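Local coordinates for putative mannose-6-phosphate isomerase YvyI (Bacillus subtilis, PDB 1QWR), which probably catalyses the zinc-dependent interconversion of D-mannose 6-phosphate and D-fructose 6-phosphate, as a type 1 mannose-6-phosphate isomerase, at residues A[141-144]-A[145-149]; A[23-26]-A[27-31]; A[297-300]-A[301-305]; A[235-238]-A[239-242]. One frame throughout, in Å; residues are numbered along the deposited sequence. Where two conformers were deposited one is given.

Contact 1: residues A[141-144]-A[145-149]; sequences KTEL and VTMIN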
loop_
_atom_site.group_PDB
_atom_site.type_symbol
_atom_site.label_atom_id
_atom_site.label_comp_id
_atom_site.label_asym_id
_atom_site.label_seq_id
_atom_site.Cartn_x
_atom_site.Cartn_y
_atom_site.Cartn_z
ATOM N N LYS A 141 -10.176 -19.318 19.152
ATOM C CA LYS A 141 -9.905 -19.858 17.838
ATOM C C LYS A 141 -10.861 -20.991 17.458
ATOM O O LYS A 141 -11.142 -21.181 16.279
ATOM C CB LYS A 141 -8.440 -20.281 17.723
ATOM C CG LYS A 141 -7.522 -19.048 17.786
ATOM C CD LYS A 141 -6.287 -19.166 16.904
ATOM C CE LYS A 141 -5.477 -17.862 16.943
ATOM N NZ LYS A 141 -4.288 -17.933 16.049
ATOM N N THR A 142 -11.391 -21.722 18.442
ATOM C CA THR A 142 -12.345 -22.786 18.112
ATOM C C THR A 142 -13.631 -22.135 17.578
ATOM O O THR A 142 -14.244 -22.628 16.631
ATOM C CB THR A 142 -12.699 -23.661 19.345
ATOM O OG1 THR A 142 -11.515 -24.288 19.844
ATOM C CG2 THR A 142 -13.676 -24.763 18.952
ATOM N N GLU A 143 -14.017 -21.019 18.189
ATOM C CA GLU A 143 -15.209 -20.263 17.801
ATOM C C GLU A 143 -15.020 -19.676 16.390
ATOM O O GLU A 143 -15.928 -19.711 15.564
ATOM C CB GLU A 143 -15.436 -19.148 18.821
ATOM C CG GLU A 143 -16.727 -18.344 18.696
ATOM C CD GLU A 143 -16.963 -17.475 19.932
ATOM O OE1 GLU A 143 -17.110 -18.038 21.041
ATOM O OE2 GLU A 143 -16.997 -16.237 19.818
ATOM N N LEU A 144 -13.837 -19.135 16.123
ATOM C CA LEU A 144 -13.549 -18.574 14.812
ATOM C C LEU A 144 -13.728 -19.681 13.771
ATOM O O LEU A 144 -14.410 -19.499 12.746
ATOM C CB LEU A 144 -12.113 -18.038 14.785
ATOM C CG LEU A 144 -11.622 -17.471 13.445
ATOM C CD1 LEU A 144 -12.399 -16.197 13.152
ATOM C CD2 LEU A 144 -10.102 -17.191 13.495
ATOM N N VAL A 145 -13.136 -20.842 14.043
ATOM C CA VAL A 145 -13.230 -21.980 13.136
ATOM C C VAL A 145 -14.688 -22.369 12.902
ATOM O O VAL A 145 -15.112 -22.560 11.758
ATOM C CB VAL A 145 -12.467 -23.193 13.692
ATOM C CG1 VAL A 145 -12.876 -24.470 12.957
ATOM C CG2 VAL A 145 -10.973 -22.959 13.532
ATOM N N THR A 146 -15.447 -22.479 13.989
ATOM C CA THR A 146 -16.860 -22.840 13.915
ATOM C C THR A 146 -17.662 -21.853 13.058
ATOM O O THR A 146 -18.418 -22.256 12.175
ATOM C CB THR A 146 -17.488 -22.883 15.324
ATOM O OG1 THR A 146 -16.781 -23.833 16.130
ATOM C CG2 THR A 146 -18.958 -23.273 15.248
HETATM N N MSE A 147 -17.494 -20.562 13.322
HETATM C CA MSE A 147 -18.213 -19.540 12.578
HETATM C C MSE A 147 -17.814 -19.416 11.122
HETATM O O MSE A 147 -18.612 -18.963 10.299
HETATM C CB MSE A 147 -18.062 -18.200 13.267
HETATM C CG MSE A 147 -18.711 -18.197 14.608
HETATM SE SE MSE A 147 -18.683 -16.468 15.375
HETATM C CE MSE A 147 -20.238 -15.720 14.508
ATOM N N ILE A 148 -16.590 -19.810 10.792
ATOM C CA ILE A 148 -16.152 -19.749 9.406
ATOM C C ILE A 148 -16.744 -20.953 8.684
ATOM O O ILE A 148 -17.171 -20.843 7.536
ATOM C CB ILE A 148 -14.606 -19.788 9.269
ATOM C CG1 ILE A 148 -14.001 -18.475 9.778
ATOM C CG2 ILE A 148 -14.211 -20.022 7.814
ATOM C CD1 ILE A 148 -12.486 -18.433 9.712
ATOM N N ASN A 149 -16.774 -22.097 9.367
ATOM C CA ASN A 149 -17.316 -23.321 8.780
ATOM C C ASN A 149 -18.804 -23.233 8.483
ATOM O O ASN A 149 -19.281 -23.857 7.542
ATOM C CB ASN A 149 -17.049 -24.537 9.679
ATOM C CG ASN A 149 -15.649 -25.084 9.510
ATOM O OD1 ASN A 149 -15.066 -24.982 8.432
ATOM N ND2 ASN A 149 -15.104 -25.680 10.567
#
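Leu-144 and Ile-148, one turn apart on helix 141-149, lie side by side and point the same way, with Leu-144 CG 4.0 Å from Ile-148 CD1. CG1 of Ile-148 stands beside its own backbone N (chi1 -70°), which brings it back along the helix to within 3.2 Å of Leu-144 O. On another side of the helix the contact between Glu-143 and selenomethionine Met-147 is looser, CG to SE 4.3 Å. Four i to i+4 backbone bonds join 141-144 to 145-149, from Val-145 N to Lys-141 O, Thr-146 N to Thr-142 O, Met-147 N to Glu-143 O and Ile-148 N to Leu-144 O. Thr-142 O is gripped twice: Thr-146 OG1 also donates to it at 2.9 Å, from above the carbonyl plane and on the face opposite to the amide N-H. This is a common way for a helical threonine to satisfy its hydroxyl within the helix. The carboxylate of Glu-143 turns back to Arg-139 N, just before the helix, and Lys-141 NZ bonds to Val-218 O and Ala-221 O. Ile-148 also touches Leu-156, Trp-153 and Phe-214. Cutting Ile-148 back to an alanine is likely to leave a gap beside Leu-144 and Phe-214. Helix 141-149 packs against two others: Leu-144, Met-147 and Ile-148 meet helix 153-156, while Val-145 and Ile-148 meet helix 214-220.

Contact 2: residues A[23-26]-A[27-31]; sequences TALR and DRFGY. With ACT (acetate ion), chain F; FMT (formic acid), chain G.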
loop_
_atom_site.group_PDB
_atom_site.type_symbol
_atom_site.label_atom_id
_atom_site.label_comp_id
_atom_site.label_asym_id
_atom_site.label_seq_id
_atom_site.Cartn_x
_atom_site.Cartn_y
_atom_site.Cartn_z
ATOM N N THR A 23 -11.050 -1.065 -14.416
ATOM C CA THR A 23 -10.265 -0.225 -15.325
ATOM C C THR A 23 -9.990 1.149 -14.713
ATOM O O THR A 23 -9.463 2.022 -15.392
ATOM C CB THR A 23 -11.004 0.009 -16.707
ATOM O OG1 THR A 23 -12.250 0.671 -16.475
ATOM C CG2 THR A 23 -11.280 -1.308 -17.423
ATOM N N ALA A 24 -10.328 1.349 -13.441
ATOM C CA ALA A 24 -10.112 2.654 -12.815
ATOM C C ALA A 24 -8.661 3.140 -12.886
ATOM O O ALA A 24 -8.410 4.350 -12.912
ATOM C CB ALA A 24 -10.595 2.638 -11.353
ATOM N N LEU A 25 -7.707 2.214 -12.918
ATOM C CA LEU A 25 -6.297 2.620 -12.978
ATOM C C LEU A 25 -6.017 3.300 -14.313
ATOM O O LEU A 25 -5.171 4.194 -14.413
ATOM C CB LEU A 25 -5.379 1.404 -12.777
ATOM C CG LEU A 25 -5.404 0.908 -11.325
ATOM C CD1 LEU A 25 -4.789 -0.488 -11.200
ATOM C CD2 LEU A 25 -4.604 1.914 -10.466
ATOM N N ARG A 26 -6.728 2.878 -15.350
ATOM C CA ARG A 26 -6.545 3.522 -16.637
ATOM C C ARG A 26 -7.408 4.783 -16.681
ATOM O O ARG A 26 -6.938 5.855 -17.058
ATOM C CB ARG A 26 -6.954 2.597 -17.792
ATOM C CG ARG A 26 -6.886 3.327 -19.137
ATOM C CD ARG A 26 -7.227 2.432 -20.305
ATOM N NE ARG A 26 -8.592 1.932 -20.248
ATOM C CZ ARG A 26 -8.900 0.647 -20.362
ATOM N NH1 ARG A 26 -7.938 -0.249 -20.532
ATOM N NH2 ARG A 26 -10.169 0.259 -20.326
ATOM N N ASP A 27 -8.669 4.663 -16.267
ATOM C CA ASP A 27 -9.600 5.808 -16.325
ATOM C C ASP A 27 -9.229 7.017 -15.451
ATOM O O ASP A 27 -9.431 8.170 -15.844
ATOM C CB ASP A 27 -11.037 5.362 -15.954
ATOM C CG ASP A 27 -11.576 4.251 -16.864
ATOM O OD1 ASP A 27 -11.206 4.202 -18.055
ATOM O OD2 ASP A 27 -12.391 3.430 -16.384
ATOM N N ARG A 28 -8.672 6.763 -14.274
ATOM C CA ARG A 28 -8.339 7.849 -13.368
ATOM C C ARG A 28 -6.866 8.230 -13.297
ATOM O O ARG A 28 -6.544 9.353 -12.907
ATOM C CB ARG A 28 -8.869 7.503 -11.976
ATOM C CG ARG A 28 -10.315 7.058 -12.043
ATOM C CD ARG A 28 -10.936 6.833 -10.690
ATOM N NE ARG A 28 -10.955 8.051 -9.887
ATOM C CZ ARG A 28 -11.728 8.218 -8.821
ATOM N NH1 ARG A 28 -12.543 7.244 -8.441
ATOM N NH2 ARG A 28 -11.679 9.351 -8.138
ATOM N N PHE A 29 -5.974 7.317 -13.684
ATOM C CA PHE A 29 -4.539 7.603 -13.642
ATOM C C PHE A 29 -3.865 7.571 -15.026
ATOM O O PHE A 29 -2.656 7.832 -15.143
ATOM C CB PHE A 29 -3.827 6.608 -12.697
ATOM C CG PHE A 29 -4.120 6.835 -11.235
ATOM C CD1 PHE A 29 -3.389 7.759 -10.501
ATOM C CD2 PHE A 29 -5.175 6.174 -10.610
ATOM C CE1 PHE A 29 -3.701 8.037 -9.161
ATOM C CE2 PHE A 29 -5.495 6.443 -9.282
ATOM C CZ PHE A 29 -4.764 7.374 -8.555
ATOM N N GLY A 30 -4.637 7.248 -16.067
ATOM C CA GLY A 30 -4.077 7.203 -17.409
ATOM C C GLY A 30 -3.132 6.049 -17.698
ATOM O O GLY A 30 -2.435 6.028 -18.735
ATOM N N TYR A 31 -3.105 5.070 -16.804
ATOM C CA TYR A 31 -2.227 3.916 -16.991
ATOM C C TYR A 31 -2.673 2.947 -18.086
ATOM O O TYR A 31 -3.863 2.765 -18.338
ATOM C CB TYR A 31 -2.139 3.087 -15.706
ATOM C CG TYR A 31 -1.535 3.774 -14.507
ATOM C CD1 TYR A 31 -0.438 4.634 -14.638
ATOM C CD2 TYR A 31 -2.009 3.494 -13.220
ATOM C CE1 TYR A 31 0.180 5.190 -13.509
ATOM C CE2 TYR A 31 -1.404 4.044 -12.105
ATOM C CZ TYR A 31 -0.312 4.885 -12.253
ATOM O OH TYR A 31 0.289 5.395 -11.128
HETATM C C ACT F . -4.747 0.688 -22.642
HETATM O O ACT F . -3.658 1.087 -23.138
HETATM O OXT ACT F . -4.834 0.029 -21.564
HETATM C CH3 ACT F . -6.031 1.243 -23.244
HETATM C C FMT G . -14.264 3.945 -7.134
HETATM O O1 FMT G . -14.549 4.958 -6.406
HETATM O O2 FMT G . -13.316 4.188 -7.963
HETATM O O HOH W 1 -11.976 2.095 -19.739
#
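Arg-26 leaves the short helix 24-29 with its CB 3.1 Å from Tyr-31 O, and CG follows at 3.2 Å from the same oxygen. CG lies anti to the backbone N (chi1 175°), and a bend at chi3 then turns the chain past an acetate, whose methyl carbon CH3 comes within 3.4 Å of Arg-26 CD. At the tip NH1 donates to acetate OXT, near the guanidinium plane, while NH2 forms a salt bridge with Glu-36 and gives a 2.6 Å bond to a water that in turn donates to Asp-27 OD1. The Asp-27 carboxylate is thus reached through water, its plane 68° from the guanidinium. The helix belongs to the type I catalytic domain, and Gly-30, with positive phi, ends its helical backbone: Gly-30 N bonds to Arg-26 O and Tyr-31 N to Leu-25 O, so the chain leaving the helix is tied back to two of its carbonyls. At the other end Thr-23 OG1 donates to Asp-27 OD2 at 2.8 Å, from above the carboxylate plane. Leu-25 CB sits at the edge of the Tyr-31 ring, 4.0 Å from CD2, and Phe-29 CB lies over one face, offset toward the rim. Tyr-31 OH bonds to Gly-294 O and His-296 NE2.

Contact 3: residues A[297-300]-A[301-305]; sequences FILP and AQMPD
A type I beta turn from Pro-300 to Met-303 leads the chain out of strand 296-299, in the C-terminal cupin domain, into the loop before strand 306-309. Its closing bond runs from Met-303 N to Pro-300 O, 3.1 Å long and fairly straight at hydrogen (158°). The donor sits well above the carbonyl plane, 62° out of it, so the oxygen is not met on a lone pair. The side chains that meet across the turn are apolar. Met-303, a selenomethionine, points its CB toward the strand end, 3.2 Å from Pro-300 O and 4.1 Å from Pro-300 CD. Its CG lies anti to the backbone N (chi1 179°), and a bend at chi2 directs the selenium back across Leu-299, where SE meets CD2 at 4.1 Å. The two side chains pass at an oblique angle. Beyond them Met-303 rests on Leu-282 and Tyr-284 of strand 278-284, while Leu-299 packs on Cys-273 of strand 271-276, so the pair spans two strands of the domain. Ala-301, in the turn, shares backbone hydrogen bonding with Val-74. The turn is closed by one backbone bond, on an oxygen that also accepts from Gln-266 NE2, while the apolar contacts of the selenium and of Met-303 CB probably contribute mainly by dispersion and burial.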
loop_
_atom_site.group_PDB
_atom_site.type_symbol
_atom_site.label_atom_id
_atom_site.label_comp_id
_atom_site.label_asym_id
_atom_site.label_seq_id
_atom_site.Cartn_x
_atom_site.Cartn_y
_atom_site.Cartn_z
ATOM N N PHE A 297 7.727 7.817 -6.898
ATOM C CA PHE A 297 9.167 8.021 -6.863
ATOM C C PHE A 297 9.728 7.979 -5.467
ATOM O O PHE A 297 8.996 8.086 -4.464
ATOM C CB PHE A 297 9.531 9.363 -7.522
ATOM C CG PHE A 297 8.886 10.568 -6.872
ATOM C CD1 PHE A 297 9.567 11.321 -5.901
ATOM C CD2 PHE A 297 7.616 10.961 -7.250
ATOM C CE1 PHE A 297 8.969 12.464 -5.320
ATOM C CE2 PHE A 297 7.003 12.097 -6.680
ATOM C CZ PHE A 297 7.679 12.858 -5.712
ATOM N N ILE A 298 11.041 7.811 -5.415
ATOM C CA ILE A 298 11.759 7.781 -4.162
ATOM C C ILE A 298 12.693 8.974 -4.114
ATOM O O ILE A 298 13.368 9.283 -5.104
ATOM C CB ILE A 298 12.582 6.470 -4.045
ATOM C CG1 ILE A 298 11.634 5.307 -3.758
ATOM C CG2 ILE A 298 13.652 6.608 -2.952
ATOM C CD1 ILE A 298 12.322 3.952 -3.794
ATOM N N LEU A 299 12.676 9.694 -2.985
ATOM C CA LEU A 299 13.602 10.787 -2.788
ATOM C C LEU A 299 14.688 10.123 -1.925
ATOM O O LEU A 299 14.427 9.684 -0.784
ATOM C CB LEU A 299 12.952 11.968 -2.019
ATOM C CG LEU A 299 11.786 12.641 -2.763
ATOM C CD1 LEU A 299 11.140 13.757 -1.909
ATOM C CD2 LEU A 299 12.306 13.209 -4.081
ATOM N N PRO A 300 15.913 10.038 -2.457
ATOM C CA PRO A 300 17.081 9.432 -1.806
ATOM C C PRO A 300 17.568 10.121 -0.542
ATOM O O PRO A 300 17.172 11.252 -0.241
ATOM C CB PRO A 300 18.131 9.437 -2.920
ATOM C CG PRO A 300 17.815 10.668 -3.661
ATOM C CD PRO A 300 16.293 10.634 -3.752
ATOM N N ALA A 301 18.426 9.413 0.195
ATOM C CA ALA A 301 19.012 9.912 1.437
ATOM C C ALA A 301 19.613 11.303 1.298
ATOM O O ALA A 301 19.359 12.176 2.134
ATOM C CB ALA A 301 20.088 8.943 1.932
ATOM N N GLN A 302 20.408 11.504 0.249
ATOM C CA GLN A 302 21.068 12.796 0.029
ATOM C C GLN A 302 20.295 13.802 -0.826
ATOM O O GLN A 302 20.872 14.744 -1.367
ATOM C CB GLN A 302 22.462 12.566 -0.571
ATOM C CG GLN A 302 23.348 11.633 0.269
ATOM C CD GLN A 302 23.302 11.927 1.767
ATOM O OE1 GLN A 302 23.336 13.091 2.197
ATOM N NE2 GLN A 302 23.247 10.864 2.577
HETATM N N MSE A 303 18.986 13.606 -0.956
HETATM C CA MSE A 303 18.186 14.535 -1.738
HETATM C C MSE A 303 18.378 15.953 -1.181
HETATM O O MSE A 303 18.270 16.163 0.039
HETATM C CB MSE A 303 16.706 14.155 -1.610
HETATM C CG MSE A 303 15.765 15.072 -2.382
HETATM SE SE MSE A 303 15.983 14.959 -4.329
HETATM C CE MSE A 303 14.938 16.604 -4.704
ATOM N N PRO A 304 18.686 16.936 -2.054
ATOM C CA PRO A 304 18.872 18.313 -1.587
ATOM C C PRO A 304 17.520 18.919 -1.182
ATOM O O PRO A 304 16.456 18.418 -1.572
ATOM C CB PRO A 304 19.434 19.042 -2.812
ATOM C CG PRO A 304 19.992 17.961 -3.680
ATOM C CD PRO A 304 19.063 16.792 -3.475
ATOM N N ASP A 305 17.551 19.992 -0.398
ATOM C CA ASP A 305 16.299 20.635 -0.039
ATOM C C ASP A 305 15.653 21.000 -1.371
ATOM O O ASP A 305 16.343 21.294 -2.363
ATOM C CB ASP A 305 16.545 21.882 0.812
ATOM C CG ASP A 305 16.967 21.539 2.236
ATOM O OD1 ASP A 305 17.118 20.338 2.554
ATOM O OD2 ASP A 305 17.149 22.474 3.041
#

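Contact 4: residues A[235-238]-A[239-242]; sequences ESRK and GITI. With SO4 (sulfate ion), chain D.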
loop_
_atom_site.group_PDB
_atom_site.type_symbol
_atom_site.label_atom_id
_atom_site.label_comp_id
_atom_site.label_asym_id
_atom_site.label_seq_id
_atom_site.Cartn_x
_atom_site.Cartn_y
_atom_site.Cartn_z
ATOM N N GLU A 235 -0.277 19.492 10.345
ATOM C CA GLU A 235 0.384 20.763 10.543
ATOM C C GLU A 235 0.506 21.432 9.199
ATOM O O GLU A 235 0.539 20.755 8.166
ATOM C CB GLU A 235 1.741 20.587 11.211
ATOM C CG GLU A 235 2.842 20.009 10.369
ATOM C CD GLU A 235 4.146 19.982 11.136
ATOM O OE1 GLU A 235 4.186 19.321 12.190
ATOM O OE2 GLU A 235 5.123 20.624 10.704
ATOM N N SER A 236 0.526 22.758 9.192
ATOM C CA SER A 236 0.616 23.469 7.931
ATOM C C SER A 236 1.691 24.518 7.915
ATOM O O SER A 236 1.950 25.177 8.926
ATOM C CB SER A 236 -0.713 24.155 7.586
ATOM O OG SER A 236 -1.739 23.221 7.314
ATOM N N ARG A 237 2.322 24.683 6.758
ATOM C CA ARG A 237 3.315 25.728 6.586
ATOM C C ARG A 237 3.012 26.347 5.234
ATOM O O ARG A 237 1.986 26.033 4.622
ATOM C CB ARG A 237 4.751 25.188 6.646
ATOM C CG ARG A 237 5.192 24.283 5.518
ATOM C CD ARG A 237 6.716 24.174 5.550
ATOM N NE ARG A 237 7.252 23.156 4.652
ATOM C CZ ARG A 237 7.187 21.849 4.880
ATOM N NH1 ARG A 237 6.605 21.399 5.984
ATOM N NH2 ARG A 237 7.715 20.991 4.015
ATOM N N LYS A 238 3.885 27.216 4.749
ATOM C CA LYS A 238 3.625 27.862 3.470
ATOM C C LYS A 238 3.472 26.823 2.365
ATOM O O LYS A 238 4.304 25.921 2.235
ATOM C CB LYS A 238 4.758 28.805 3.088
ATOM C CG LYS A 238 4.486 29.548 1.801
ATOM C CD LYS A 238 5.661 30.415 1.378
ATOM C CE LYS A 238 6.783 29.567 0.845
ATOM N NZ LYS A 238 7.769 30.399 0.120
ATOM N N GLY A 239 2.395 26.954 1.597
ATOM C CA GLY A 239 2.130 26.058 0.480
ATOM C C GLY A 239 1.782 24.601 0.767
ATOM O O GLY A 239 1.498 23.862 -0.169
ATOM N N ILE A 240 1.741 24.187 2.029
ATOM C CA ILE A 240 1.453 22.768 2.304
ATOM C C ILE A 240 0.843 22.417 3.659
ATOM O O ILE A 240 1.157 23.033 4.680
ATOM C CB ILE A 240 2.762 21.922 2.122
ATOM C CG1 ILE A 240 2.493 20.425 2.323
ATOM C CG2 ILE A 240 3.847 22.423 3.096
ATOM C CD1 ILE A 240 3.745 19.536 2.016
ATOM N N THR A 241 -0.070 21.447 3.646
ATOM C CA THR A 241 -0.645 20.929 4.882
ATOM C C THR A 241 -0.192 19.464 4.922
ATOM O O THR A 241 -0.356 18.752 3.941
ATOM C CB THR A 241 -2.167 20.998 4.865
ATOM O OG1 THR A 241 -2.565 22.365 5.043
ATOM C CG2 THR A 241 -2.758 20.158 5.975
ATOM N N ILE A 242 0.395 19.030 6.036
ATOM C CA ILE A 242 0.871 17.654 6.159
ATOM C C ILE A 242 0.079 16.910 7.208
ATOM O O ILE A 242 0.002 17.357 8.358
ATOM C CB ILE A 242 2.362 17.601 6.573
ATOM C CG1 ILE A 242 3.193 18.340 5.526
ATOM C CG2 ILE A 242 2.832 16.137 6.725
ATOM C CD1 ILE A 242 4.656 18.524 5.898
HETATM S S SO4 D . 9.033 18.023 4.432
HETATM O O1 SO4 D . 9.411 16.824 5.207
HETATM O O2 SO4 D . 7.626 18.373 4.743
HETATM O O3 SO4 D . 9.927 19.154 4.760
HETATM O O4 SO4 D . 9.170 17.714 2.998
#
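Ser-236 and Thr-241 face each other as the non-hydrogen-bonded pair of a beta hairpin, strands 233-237 and 240-247, closed by a type II turn from Arg-237 to Ile-240. Their hydroxyls take up the polar work of this pair: OG and OG1 lie 2.6 Å apart, a short bond in which either may donate. A valine in place of Thr-241 would probably leave Ser-236 OG without this partner and loosen the cross-strand tie. On either side the backbone is satisfied in full pairs. Glu-235 N donates to Ile-242 O, and Ile-242 N returns a straight 2.7 Å bond to Glu-235 O. Arg-237 N gives to Ile-240 O nearly in line with the carbonyl, whereas Ile-240 N reaches Arg-237 O from above its plane, 49° out, as it closes the turn. Gly-239 adopts positive phi at the third turn position, where a CB would clash with Lys-238 O. Lys-238 NZ forms a salt bridge with Glu-263. On the opposite face of the hairpin Ile-240 packs on Trp-256 and Ile-258. Arg-237 has two conformers; in the one described it runs alongside Ile-240, whose CG2 lies over the centre of the guanidinium, and NH2 bonds to Glu-263 O. In that conformer Arg-237 NH2 also donates at 2.7 Å to O2 of a sulfate, probably from the crystallisation liquor, and this O2 lies 3.2 Å from Ile-242 CD1.

How the contacts relate
The four contacts are separate local elements, and none touches another. Contact 1 is the one nearest the metal site: the side chain of Leu-144 is about 12 Å from that of zinc ligand His-176, and that of Ile-148 about 10 Å from Arg-196, the probable active-site arginine. Contacts 2, 3 and 4 lie away from these sites. Contacts 3 and 4 sit on the opposite side of the chain's centre from contact 1, their centres about 48 Å from that of contact 1 but only about 20 Å from each other. Contact 2 comes within about 9 Å of contact 3, nearest atoms, and Tyr-31 bonds to His-296 just before 297-300.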